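Local coordinates for uncharacterized protein (Staphylococcus aureus subsp. aureus, PDB 3QFK) that is of unknown function but has the two-domain build of the 5'-nucleotidase family, with a calcineurin-like metallophosphoesterase domain that holds zinc and manganese, at residues 204-209 with 241-246; 22-27 with 66-71; 208-213 with 248-253; 105-110 with 130-135. One frame throughout, in Å; residues are numbered along the deposited sequence.

Interaction 1. Residues 204-209 with 241-246. With MN (manganese (II) ion), chain C.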
# COMPACT_ATOMS: atom_id res chain seq x y z
N VAL A 204 2.49 18.02 11.93
CA VAL A 204 1.47 17.02 11.69
C VAL A 204 2.09 15.89 10.86
O VAL A 204 2.71 16.16 9.82
CB VAL A 204 0.29 17.59 10.90
CG1 VAL A 204 -0.74 16.49 10.59
CG2 VAL A 204 -0.35 18.75 11.67
N CYS A 205 1.97 14.66 11.34
CA CYS A 205 2.47 13.47 10.66
C CYS A 205 1.24 12.63 10.34
O CYS A 205 0.65 12.01 11.22
CB CYS A 205 3.45 12.66 11.51
SG CYS A 205 4.98 13.53 11.88
N TYR A 206 0.87 12.65 9.07
CA TYR A 206 -0.33 12.01 8.57
C TYR A 206 -0.01 10.93 7.58
O TYR A 206 0.64 11.19 6.57
CB TYR A 206 -1.17 13.11 7.90
CG TYR A 206 -2.41 12.67 7.16
CD1 TYR A 206 -3.33 11.80 7.76
CD2 TYR A 206 -2.73 13.21 5.91
CE1 TYR A 206 -4.52 11.42 7.09
CE2 TYR A 206 -3.91 12.85 5.23
CZ TYR A 206 -4.80 11.97 5.84
OH TYR A 206 -5.95 11.61 5.18
N HIS A 207 -0.41 9.70 7.90
CA HIS A 207 -0.26 8.63 6.96
C HIS A 207 -1.46 8.68 6.02
O HIS A 207 -2.44 7.93 6.16
CB HIS A 207 -0.18 7.25 7.57
CG HIS A 207 0.17 6.23 6.55
ND1 HIS A 207 1.48 5.99 6.17
CD2 HIS A 207 -0.61 5.50 5.71
CE1 HIS A 207 1.49 5.10 5.19
NE2 HIS A 207 0.24 4.80 4.89
N GLY A 208 -1.40 9.65 5.13
CA GLY A 208 -2.41 9.88 4.12
C GLY A 208 -1.81 10.93 3.21
O GLY A 208 -0.75 11.52 3.53
N GLY A 209 -2.49 11.21 2.11
CA GLY A 209 -1.99 12.16 1.14
C GLY A 209 -2.96 13.25 0.76
O GLY A 209 -3.76 13.71 1.58
N ASP A 241 3.34 24.15 10.76
CA ASP A 241 4.67 24.52 10.29
C ASP A 241 5.26 23.42 9.39
O ASP A 241 5.89 23.73 8.38
CB ASP A 241 5.54 24.82 11.50
CG ASP A 241 4.97 25.95 12.33
OD1 ASP A 241 4.94 27.10 11.82
OD2 ASP A 241 4.54 25.69 13.48
N ILE A 242 5.07 22.16 9.78
CA ILE A 242 5.55 21.02 8.98
C ILE A 242 4.40 20.01 8.81
O ILE A 242 3.77 19.60 9.80
CB ILE A 242 6.71 20.30 9.64
CG1 ILE A 242 7.84 21.28 10.03
CG2 ILE A 242 7.25 19.23 8.74
CD1 ILE A 242 8.99 20.61 10.79
N PHE A 243 4.10 19.67 7.55
CA PHE A 243 3.06 18.68 7.20
C PHE A 243 3.75 17.46 6.54
O PHE A 243 4.21 17.53 5.39
CB PHE A 243 2.00 19.31 6.27
CG PHE A 243 0.71 18.52 6.19
CD1 PHE A 243 -0.05 18.29 7.32
CD2 PHE A 243 0.22 18.07 4.99
CE1 PHE A 243 -1.24 17.58 7.26
CE2 PHE A 243 -0.98 17.37 4.93
CZ PHE A 243 -1.70 17.12 6.06
N ILE A 244 3.87 16.37 7.29
CA ILE A 244 4.54 15.16 6.82
C ILE A 244 3.45 14.23 6.37
O ILE A 244 2.48 14.03 7.10
CB ILE A 244 5.39 14.54 7.94
CG1 ILE A 244 6.62 15.42 8.18
CG2 ILE A 244 5.81 13.10 7.62
CD1 ILE A 244 7.39 15.05 9.44
N THR A 245 3.56 13.73 5.14
CA THR A 245 2.56 12.84 4.58
C THR A 245 3.16 11.56 4.02
O THR A 245 4.40 11.40 3.95
CB THR A 245 1.74 13.58 3.47
OG1 THR A 245 2.60 13.97 2.39
CG2 THR A 245 1.07 14.80 4.05
N GLY A 246 2.29 10.64 3.63
CA GLY A 246 2.73 9.35 3.06
C GLY A 246 1.55 8.74 2.34
O GLY A 246 0.75 9.47 1.77
MN MN C . -0.66 3.38 3.16
O HOH W 1 0.13 3.30 0.81

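Interaction 2. Residues 22-27 with 66-71. With ZN (zinc ion), chain B.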
# COMPACT_ATOMS: atom_id res chain seq x y z
N PHE A 22 14.48 17.64 10.78
CA PHE A 22 13.54 16.56 10.88
C PHE A 22 13.72 15.67 9.66
O PHE A 22 13.57 16.12 8.55
CB PHE A 22 12.10 17.07 10.88
CG PHE A 22 11.73 17.85 12.11
CD1 PHE A 22 11.96 19.22 12.18
CD2 PHE A 22 11.10 17.22 13.17
CE1 PHE A 22 11.60 19.94 13.30
CE2 PHE A 22 10.73 17.94 14.30
CZ PHE A 22 10.98 19.30 14.37
N TYR A 23 14.05 14.40 9.89
CA TYR A 23 14.21 13.46 8.82
C TYR A 23 13.04 12.50 8.84
O TYR A 23 12.66 12.01 9.92
CB TYR A 23 15.51 12.71 8.97
CG TYR A 23 16.75 13.57 8.82
CD1 TYR A 23 17.35 14.14 9.93
CD2 TYR A 23 17.35 13.74 7.58
CE1 TYR A 23 18.51 14.88 9.80
CE2 TYR A 23 18.49 14.47 7.44
CZ TYR A 23 19.07 15.04 8.57
OH TYR A 23 20.18 15.79 8.46
N VAL A 24 12.50 12.19 7.67
CA VAL A 24 11.36 11.30 7.62
C VAL A 24 11.42 10.28 6.51
O VAL A 24 11.85 10.59 5.38
CB VAL A 24 10.02 12.08 7.54
CG1 VAL A 24 9.89 12.83 6.25
CG2 VAL A 24 8.81 11.12 7.69
N VAL A 25 11.11 9.03 6.87
CA VAL A 25 10.96 7.98 5.91
C VAL A 25 9.50 7.57 6.01
O VAL A 25 8.84 7.78 7.04
CB VAL A 25 11.91 6.79 6.07
CG1 VAL A 25 13.34 7.25 5.75
CG2 VAL A 25 11.77 6.11 7.46
N SER A 26 8.96 7.08 4.91
CA SER A 26 7.58 6.64 4.91
C SER A 26 7.42 5.50 3.95
O SER A 26 8.19 5.34 3.01
CB SER A 26 6.66 7.78 4.48
OG SER A 26 5.30 7.38 4.56
N ASP A 27 6.43 4.67 4.22
CA ASP A 27 6.12 3.55 3.37
C ASP A 27 7.34 2.70 2.99
O ASP A 27 7.53 2.35 1.82
CB ASP A 27 5.39 4.05 2.13
CG ASP A 27 4.09 4.74 2.45
OD1 ASP A 27 3.05 4.06 2.42
OD2 ASP A 27 4.08 5.95 2.76
N PHE A 66 15.69 15.06 14.57
CA PHE A 66 14.71 14.01 14.85
C PHE A 66 14.53 13.11 13.65
O PHE A 66 14.65 13.57 12.50
CB PHE A 66 13.36 14.61 15.28
CG PHE A 66 13.39 15.18 16.68
CD1 PHE A 66 14.05 16.36 16.95
CD2 PHE A 66 12.76 14.51 17.72
CE1 PHE A 66 14.10 16.87 18.24
CE2 PHE A 66 12.80 15.01 18.99
CZ PHE A 66 13.48 16.20 19.25
N LYS A 67 14.26 11.83 13.92
CA LYS A 67 14.12 10.80 12.92
C LYS A 67 12.71 10.20 13.10
O LYS A 67 12.35 9.76 14.20
CB LYS A 67 15.23 9.76 13.12
CG LYS A 67 15.34 8.73 12.02
CD LYS A 67 16.38 7.62 12.31
CE LYS A 67 17.82 8.13 12.37
NZ LYS A 67 18.82 6.99 12.59
N ILE A 68 11.94 10.18 12.01
CA ILE A 68 10.53 9.79 12.00
C ILE A 68 10.17 8.79 10.93
O ILE A 68 10.61 8.96 9.79
CB ILE A 68 9.68 11.03 11.62
CG1 ILE A 68 9.97 12.19 12.58
CG2 ILE A 68 8.20 10.67 11.54
CD1 ILE A 68 9.40 13.50 12.15
N ASP A 69 9.38 7.76 11.29
CA ASP A 69 8.87 6.81 10.30
C ASP A 69 7.35 7.06 10.17
O ASP A 69 6.61 7.01 11.16
CB ASP A 69 9.20 5.34 10.65
CG ASP A 69 8.53 4.34 9.69
OD1 ASP A 69 7.31 4.09 9.84
OD2 ASP A 69 9.23 3.75 8.81
N ASN A 70 6.87 7.27 8.95
CA ASN A 70 5.47 7.67 8.77
C ASN A 70 4.47 6.60 8.32
O ASN A 70 3.51 6.90 7.59
CB ASN A 70 5.42 8.90 7.86
CG ASN A 70 4.08 9.61 7.88
OD1 ASN A 70 3.43 9.75 8.94
ND2 ASN A 70 3.65 10.10 6.71
N GLY A 71 4.66 5.36 8.76
CA GLY A 71 3.69 4.29 8.49
C GLY A 71 3.94 3.37 7.31
O GLY A 71 4.76 3.65 6.45
ZN ZN B . 2.17 2.30 1.45
O HOH W 2 0.76 0.76 0.22
O HOH W 1 0.13 3.30 0.81

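Interaction 3. Residues 208-213 with 248-253. With ZN (zinc ion), chain B.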
# COMPACT_ATOMS: atom_id res chain seq x y z
N GLY A 208 -1.40 9.65 5.13
CA GLY A 208 -2.41 9.88 4.12
C GLY A 208 -1.81 10.93 3.21
O GLY A 208 -0.75 11.52 3.53
N GLY A 209 -2.49 11.21 2.11
CA GLY A 209 -1.99 12.16 1.14
C GLY A 209 -2.96 13.25 0.76
O GLY A 209 -3.76 13.71 1.58
N PHE A 210 -2.87 13.64 -0.50
CA PHE A 210 -3.62 14.76 -1.01
C PHE A 210 -4.63 14.34 -2.06
O PHE A 210 -4.31 13.61 -2.98
CB PHE A 210 -2.64 15.78 -1.59
CG PHE A 210 -1.59 16.22 -0.61
CD1 PHE A 210 -1.93 17.04 0.45
CD2 PHE A 210 -0.28 15.82 -0.76
CE1 PHE A 210 -0.97 17.45 1.36
CE2 PHE A 210 0.69 16.22 0.16
CZ PHE A 210 0.34 17.04 1.21
N GLU A 211 -5.85 14.83 -1.89
CA GLU A 211 -6.97 14.51 -2.75
C GLU A 211 -7.16 15.56 -3.84
O GLU A 211 -7.98 15.37 -4.75
CB GLU A 211 -8.25 14.35 -1.92
CG GLU A 211 -8.80 15.61 -1.18
CD GLU A 211 -7.96 16.10 0.03
OE1 GLU A 211 -6.77 15.76 0.16
OE2 GLU A 211 -8.52 16.85 0.84
N LYS A 212 -6.42 16.66 -3.72
CA LYS A 212 -6.45 17.76 -4.68
C LYS A 212 -5.01 18.18 -4.93
O LYS A 212 -4.16 18.02 -4.06
CB LYS A 212 -7.26 18.95 -4.16
CG LYS A 212 -8.69 18.61 -3.81
CD LYS A 212 -9.52 19.82 -3.39
CE LYS A 212 -10.92 19.39 -2.99
NZ LYS A 212 -11.77 20.54 -2.61
N ASP A 213 -4.75 18.73 -6.11
CA ASP A 213 -3.42 19.23 -6.48
C ASP A 213 -3.06 20.38 -5.56
O ASP A 213 -3.87 21.27 -5.34
CB ASP A 213 -3.45 19.75 -7.91
CG ASP A 213 -2.12 20.37 -8.33
OD1 ASP A 213 -1.14 19.62 -8.48
OD2 ASP A 213 -2.08 21.60 -8.55
N GLN A 248 0.45 7.69 -0.41
CA GLN A 248 0.34 7.76 -1.86
C GLN A 248 1.62 7.43 -2.59
O GLN A 248 1.61 7.33 -3.81
CB GLN A 248 -0.14 9.15 -2.28
CG GLN A 248 -1.60 9.44 -1.93
CD GLN A 248 -1.98 10.85 -2.33
OE1 GLN A 248 -1.21 11.79 -2.10
NE2 GLN A 248 -3.13 11.01 -2.96
N HIS A 249 2.73 7.28 -1.85
CA HIS A 249 4.01 6.91 -2.45
C HIS A 249 4.55 7.96 -3.42
O HIS A 249 5.32 7.63 -4.33
CB HIS A 249 3.86 5.56 -3.19
CG HIS A 249 3.53 4.41 -2.29
ND1 HIS A 249 3.61 3.10 -2.71
CD2 HIS A 249 3.23 4.37 -0.97
CE1 HIS A 249 3.28 2.30 -1.71
NE2 HIS A 249 3.05 3.04 -0.64
N ARG A 250 4.19 9.21 -3.23
CA ARG A 250 4.66 10.28 -4.11
C ARG A 250 5.89 10.94 -3.50
O ARG A 250 6.13 10.81 -2.29
CB ARG A 250 3.57 11.34 -4.26
CG ARG A 250 2.27 10.79 -4.79
CD ARG A 250 1.09 11.71 -4.51
NE ARG A 250 1.11 12.95 -5.28
CZ ARG A 250 0.16 13.89 -5.19
NH1 ARG A 250 -0.85 13.75 -4.35
NH2 ARG A 250 0.24 14.98 -5.95
N GLN A 251 6.66 11.62 -4.34
CA GLN A 251 7.84 12.38 -3.91
C GLN A 251 7.46 13.85 -3.98
O GLN A 251 7.29 14.38 -5.04
CB GLN A 251 9.05 12.04 -4.77
CG GLN A 251 9.56 10.63 -4.49
CD GLN A 251 10.82 10.27 -5.24
OE1 GLN A 251 11.56 11.14 -5.71
NE2 GLN A 251 11.10 8.98 -5.34
N ILE A 252 7.20 14.44 -2.81
CA ILE A 252 6.77 15.83 -2.68
C ILE A 252 7.59 16.51 -1.60
O ILE A 252 7.81 15.95 -0.53
CB ILE A 252 5.28 15.91 -2.25
CG1 ILE A 252 4.37 15.38 -3.36
CG2 ILE A 252 4.88 17.36 -1.91
CD1 ILE A 252 2.92 15.33 -2.99
N ALA A 253 8.05 17.72 -1.91
CA ALA A 253 8.84 18.53 -1.01
C ALA A 253 8.67 19.95 -1.51
O ALA A 253 9.33 20.35 -2.45
CB ALA A 253 10.29 18.14 -1.08
ZN ZN B . 2.17 2.30 1.45
O HOH W 3 -2.80 15.80 -5.41
O HOH W 2 0.76 0.76 0.22
O HOH W 1 0.13 3.30 0.81

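Interaction 4. Residues 105-110 with 130-135. With MN (manganese (II) ion), chain C; AKG (2-oxoglutaric acid), chain D.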
# COMPACT_ATOMS: atom_id res chain seq x y z
N GLY A 105 6.90 7.52 15.30
CA GLY A 105 6.31 7.16 14.03
C GLY A 105 4.81 7.21 14.10
O GLY A 105 4.22 7.62 15.11
N THR A 106 4.19 6.81 12.98
CA THR A 106 2.75 6.74 12.86
C THR A 106 2.33 5.36 12.31
O THR A 106 3.17 4.54 11.90
CB THR A 106 2.22 7.81 11.90
OG1 THR A 106 2.69 7.53 10.59
CG2 THR A 106 2.69 9.21 12.32
N LEU A 107 1.03 5.12 12.32
CA LEU A 107 0.47 3.90 11.80
C LEU A 107 -0.03 4.11 10.40
O LEU A 107 -0.77 5.06 10.12
CB LEU A 107 -0.73 3.45 12.64
CG LEU A 107 -0.48 2.98 14.07
CD1 LEU A 107 -1.83 2.73 14.76
CD2 LEU A 107 0.36 1.73 14.04
N GLY A 108 0.35 3.20 9.52
CA GLY A 108 -0.18 3.19 8.15
C GLY A 108 -1.27 2.14 8.05
O GLY A 108 -1.46 1.36 8.98
N ASN A 109 -2.05 2.13 6.94
CA ASN A 109 -3.10 1.11 6.79
C ASN A 109 -2.57 -0.33 6.81
O ASN A 109 -3.24 -1.24 7.30
CB ASN A 109 -3.95 1.33 5.52
CG ASN A 109 -3.10 1.47 4.27
OD1 ASN A 109 -2.24 2.35 4.19
ND2 ASN A 109 -3.36 0.63 3.26
N HIS A 110 -1.37 -0.54 6.27
CA HIS A 110 -0.81 -1.88 6.22
C HIS A 110 -0.38 -2.47 7.57
O HIS A 110 -0.19 -3.68 7.66
CB HIS A 110 0.26 -2.02 5.14
CG HIS A 110 -0.30 -1.92 3.75
ND1 HIS A 110 -0.97 -2.96 3.16
CD2 HIS A 110 -0.33 -0.90 2.86
CE1 HIS A 110 -1.37 -2.59 1.95
NE2 HIS A 110 -1.01 -1.34 1.75
N VAL A 130 4.63 5.26 18.75
CA VAL A 130 3.87 5.37 17.51
C VAL A 130 2.66 6.23 17.88
O VAL A 130 1.88 5.87 18.76
CB VAL A 130 3.46 3.98 16.98
CG1 VAL A 130 2.53 4.07 15.76
CG2 VAL A 130 4.73 3.16 16.62
N LEU A 131 2.53 7.37 17.23
CA LEU A 131 1.48 8.32 17.52
C LEU A 131 0.31 8.23 16.53
O LEU A 131 0.49 8.31 15.30
CB LEU A 131 2.07 9.71 17.41
CG LEU A 131 3.22 10.04 18.38
CD1 LEU A 131 3.76 11.46 18.07
CD2 LEU A 131 2.75 9.94 19.79
N CYS A 132 -0.90 8.09 17.07
CA CYS A 132 -2.11 8.01 16.25
C CYS A 132 -3.25 8.60 17.06
O CYS A 132 -3.71 7.97 18.01
CB CYS A 132 -2.43 6.57 15.90
SG CYS A 132 -3.92 6.43 14.83
N ALA A 133 -3.68 9.80 16.69
CA ALA A 133 -4.73 10.47 17.43
C ALA A 133 -6.15 10.15 16.96
O ALA A 133 -7.10 10.43 17.67
CB ALA A 133 -4.51 12.00 17.40
N ASN A 134 -6.30 9.54 15.78
CA ASN A 134 -7.64 9.31 15.26
C ASN A 134 -8.19 7.88 15.15
O ASN A 134 -9.26 7.66 14.56
CB ASN A 134 -7.81 10.03 13.91
CG ASN A 134 -6.98 9.43 12.80
OD1 ASN A 134 -5.84 9.04 13.00
ND2 ASN A 134 -7.54 9.41 11.59
N ILE A 135 -7.49 6.91 15.70
CA ILE A 135 -7.98 5.53 15.68
C ILE A 135 -8.19 5.14 17.12
O ILE A 135 -7.24 5.21 17.93
CB ILE A 135 -7.02 4.55 15.01
CG1 ILE A 135 -6.83 4.88 13.52
CG2 ILE A 135 -7.54 3.11 15.19
CD1 ILE A 135 -5.88 3.91 12.78
MN MN C . -0.66 3.38 3.16
C1 AKG D . -2.25 -1.51 -1.76
O1 AKG D . -1.31 -1.58 -2.58
O2 AKG D . -2.36 -0.52 -1.00
C2 AKG D . -3.24 -2.59 -1.65
O5 AKG D . -3.92 -2.64 -0.65
C3 AKG D . -3.40 -3.63 -2.75
C4 AKG D . -4.85 -4.14 -2.88
C5 AKG D . -4.93 -5.64 -2.74
O3 AKG D . -5.36 -6.33 -3.68
O4 AKG D . -4.56 -6.15 -1.66
O HOH W 4 -0.65 7.16 13.24
O HOH W 1 0.13 3.30 0.81

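Interaction 1. Residues 204-209 with 241-246
The rings of Tyr206 and Phe243 run side by side and point the same way, meeting at a slant with Tyr206 CD2 4.0 Å from Phe243 CZ. One face of the Tyr206 ring carries Gly208 CA, set toward the rim, where the chain folds back just past its strand. Phe243 also receives Val204, whose CG1 lies 3.5 Å from Phe243 CE1; this methyl stands trans to the backbone N (chi1 177°), which brings it alongside the ring. Met232 of helix 229-236 touches Val204, Tyr206 and Phe243 and covers this face of the sheet, while the Tyr206 hydroxyl bonds to the backbone N of Glu228. On the opposite face Cys205 SG rests 3.8 Å from Ile244 CD1. Between the two faces the backbones pair in parallel: Ile242 O takes Val204 N, Val204 O takes Ile244 N, and Ile244 O takes Tyr206 N at 2.9 Å along an almost straight bond (177°). Farther on, Thr245 CA approaches Tyr206 O at 3.2 Å in a CA-H...O contact, and Gly246 N donates to Gly208 O at 3.2 Å from above the carbonyl plane. His207, centre of an inverse gamma turn, binds manganese through NE2 at 2.4 Å beside Asp72, Asn109 and His247. Its ND1 bonds to Asn70 O, a second-shell contact that fixes the ring's rotation. A beta-alpha-beta unit of strand 201-207, helix 229-236 and strand 242-244 thus ends in metal ligands at its C-terminal edge, as in calcineurin-like metallophosphoesterases.

Interaction 2. Residues 22-27 with 66-71
Val24 and Ile68 meet in the packed middle of a beta-alpha-beta unit whose parallel strands, 19-25 and 64-69, are joined through helix 48-59. Val24 CG2 lies 3.9 Å from Ile68 CG2; both methyls sit trans to their own backbone N, and Ile244 of the second sheet closes over the pair. The strands are stitched by alternating backbone bonds, among them Tyr23 N to Phe66 O at 2.8 Å and Asn70 N to Val25 O at 2.8 Å. Packing is looser at the start of the strands, where Phe66 is partly exposed: its ring and that of Phe22 are nearly parallel, 24° between planes, but slid so far apart, 5.9 Å between centroids, that they barely overlap. On the other face Tyr23 and Lys67 lie against helix 48-59, where Lys67 NZ bonds to Asn52 and forms a salt bridge with Glu56, and the Tyr23 hydroxyl bonds to Asp58. Past the strands, polar bonds replace the apolar fit. Gly71 N donates to Asp69 OD1, closing an Asx turn, while Asp69 OD2 bonds to the Tyr97 hydroxyl, and Gly71 O accepts Asp27 N at 3.0 Å. Asp27 belongs to the family's Asp-x-His metal motif with His29. Both ends of its carboxylate are held: Ser26 OG donates to Asp27 OD2 at 2.6 Å, from above the carboxylate plane, while Asp27 OD1 binds zinc at 2.2 Å.

Interaction 3. Residues 208-213 with 248-253
Beside the zinc site of the metallophosphoesterase domain, the turn carrying the metal ligand His249 is tied to loop 208-213 by the amide of Gln248, which grips both polar backbone atoms of Phe210. Phe210 N donates to Gln248 OE1 at 3.0 Å along a fairly straight bond (167°), and Gln248 NE2 donates to Phe210 O at 2.9 Å. Gln248 spans the gap because its chain runs straight past CG, laying the amide across the Phe210 backbone, with OE1 3.4 Å from Gly209 CA. Gln248 OE1 has a second donor, Arg250 NH1, at 3.0 Å. The two donors arrive on opposite faces of the amide plane, so the oxygen is clasped between them and the amide's rotation is set. Arg250 reaches it by a bend at chi3 (70°), and OE1 lies close to its guanidinium plane. That guanidinium stands almost at right angles to the Phe210 ring (86°), with NH1 at the ring edge, and Ile252 CD1 lies over one face of the guanidinium, toward its rim. Ile252 CD1 also touches Phe210 CD2 at 3.9 Å. Arg250 NH1 donates to water 3 at 3.0 Å, and this water gives a weak bond to Lys212 O. Next to Gln248, His249 NE2 binds zinc at 2.4 Å together with Asp27, His29 and Asp72. Phe210 packs on Val261 and Gln263 of strand 259-264 and on Leu233 of helix 229-236, so its side chain sits between that helix and the sheet, one of whose two outermost strands, 251-256, begins within this contact.

Interaction 4. Residues 105-110 with 130-135
Gly105 O accepts Leu131 N at 2.7 Å along a nearly straight bond (168°) and is also approached by Val130 CA at 3.3 Å in a CA-H...O contact. This single backbone bridge leads into the Gly-Asn-His-Glu motif of metallophosphoesterases, Gly108 to Glu111. Two residues past Gly105, water 4 bridges the backbones: it accepts Leu107 N at 2.8 Å and donates to Leu131 O at 2.6 Å. The side chains of Leu107 and Val130 cross at about a right angle, with Leu107 CG 3.6 Å from Val130 CG1. That methyl lies trans to its backbone N (chi1 174°), which turns it onto the leucine. Leu107 CD1 reaches Cys132 CB on the adjoining side, and Leu119 and Leu123 of helix 116-125 touch Leu107 and Val130 respectively. From Gly108 on the chain leaves segment 130-135 and enters the metal site. Asn109 OD1 binds manganese at 2.1 Å, and Asn109 ND2 lies over one face of the His110 ring. His110 ND1 bonds to Asn113, and His110 NE2 donates to O2 of 2-oxoglutaric acid at 3.2 Å, the oxygen lying near the plane of the ring.

How the interactions relate
All four contacts are largely buried in one domain, yet their chemistry changes along it. Interactions 1 and 2 are parallel strand pairs in two different sheets, each closed by a helical crossover, and hold mainly through regular backbone bonds and apolar faces. Interactions 3 and 4 rest mainly on loops, with a glutamine amide doing the work in one and a lone bridge plus water in the other; partly exposed Arg250 brings interaction 3 nearer the surface. Interactions 1 and 3 share Gly208 and Gly209 and reach the same six-stranded sheet. Asn70 in interaction 2 also bonds to Thr106 of interaction 4. Interactions 1 and 4 supply ligands to manganese, interactions 2 and 3 to zinc, and water 1 binds both metals.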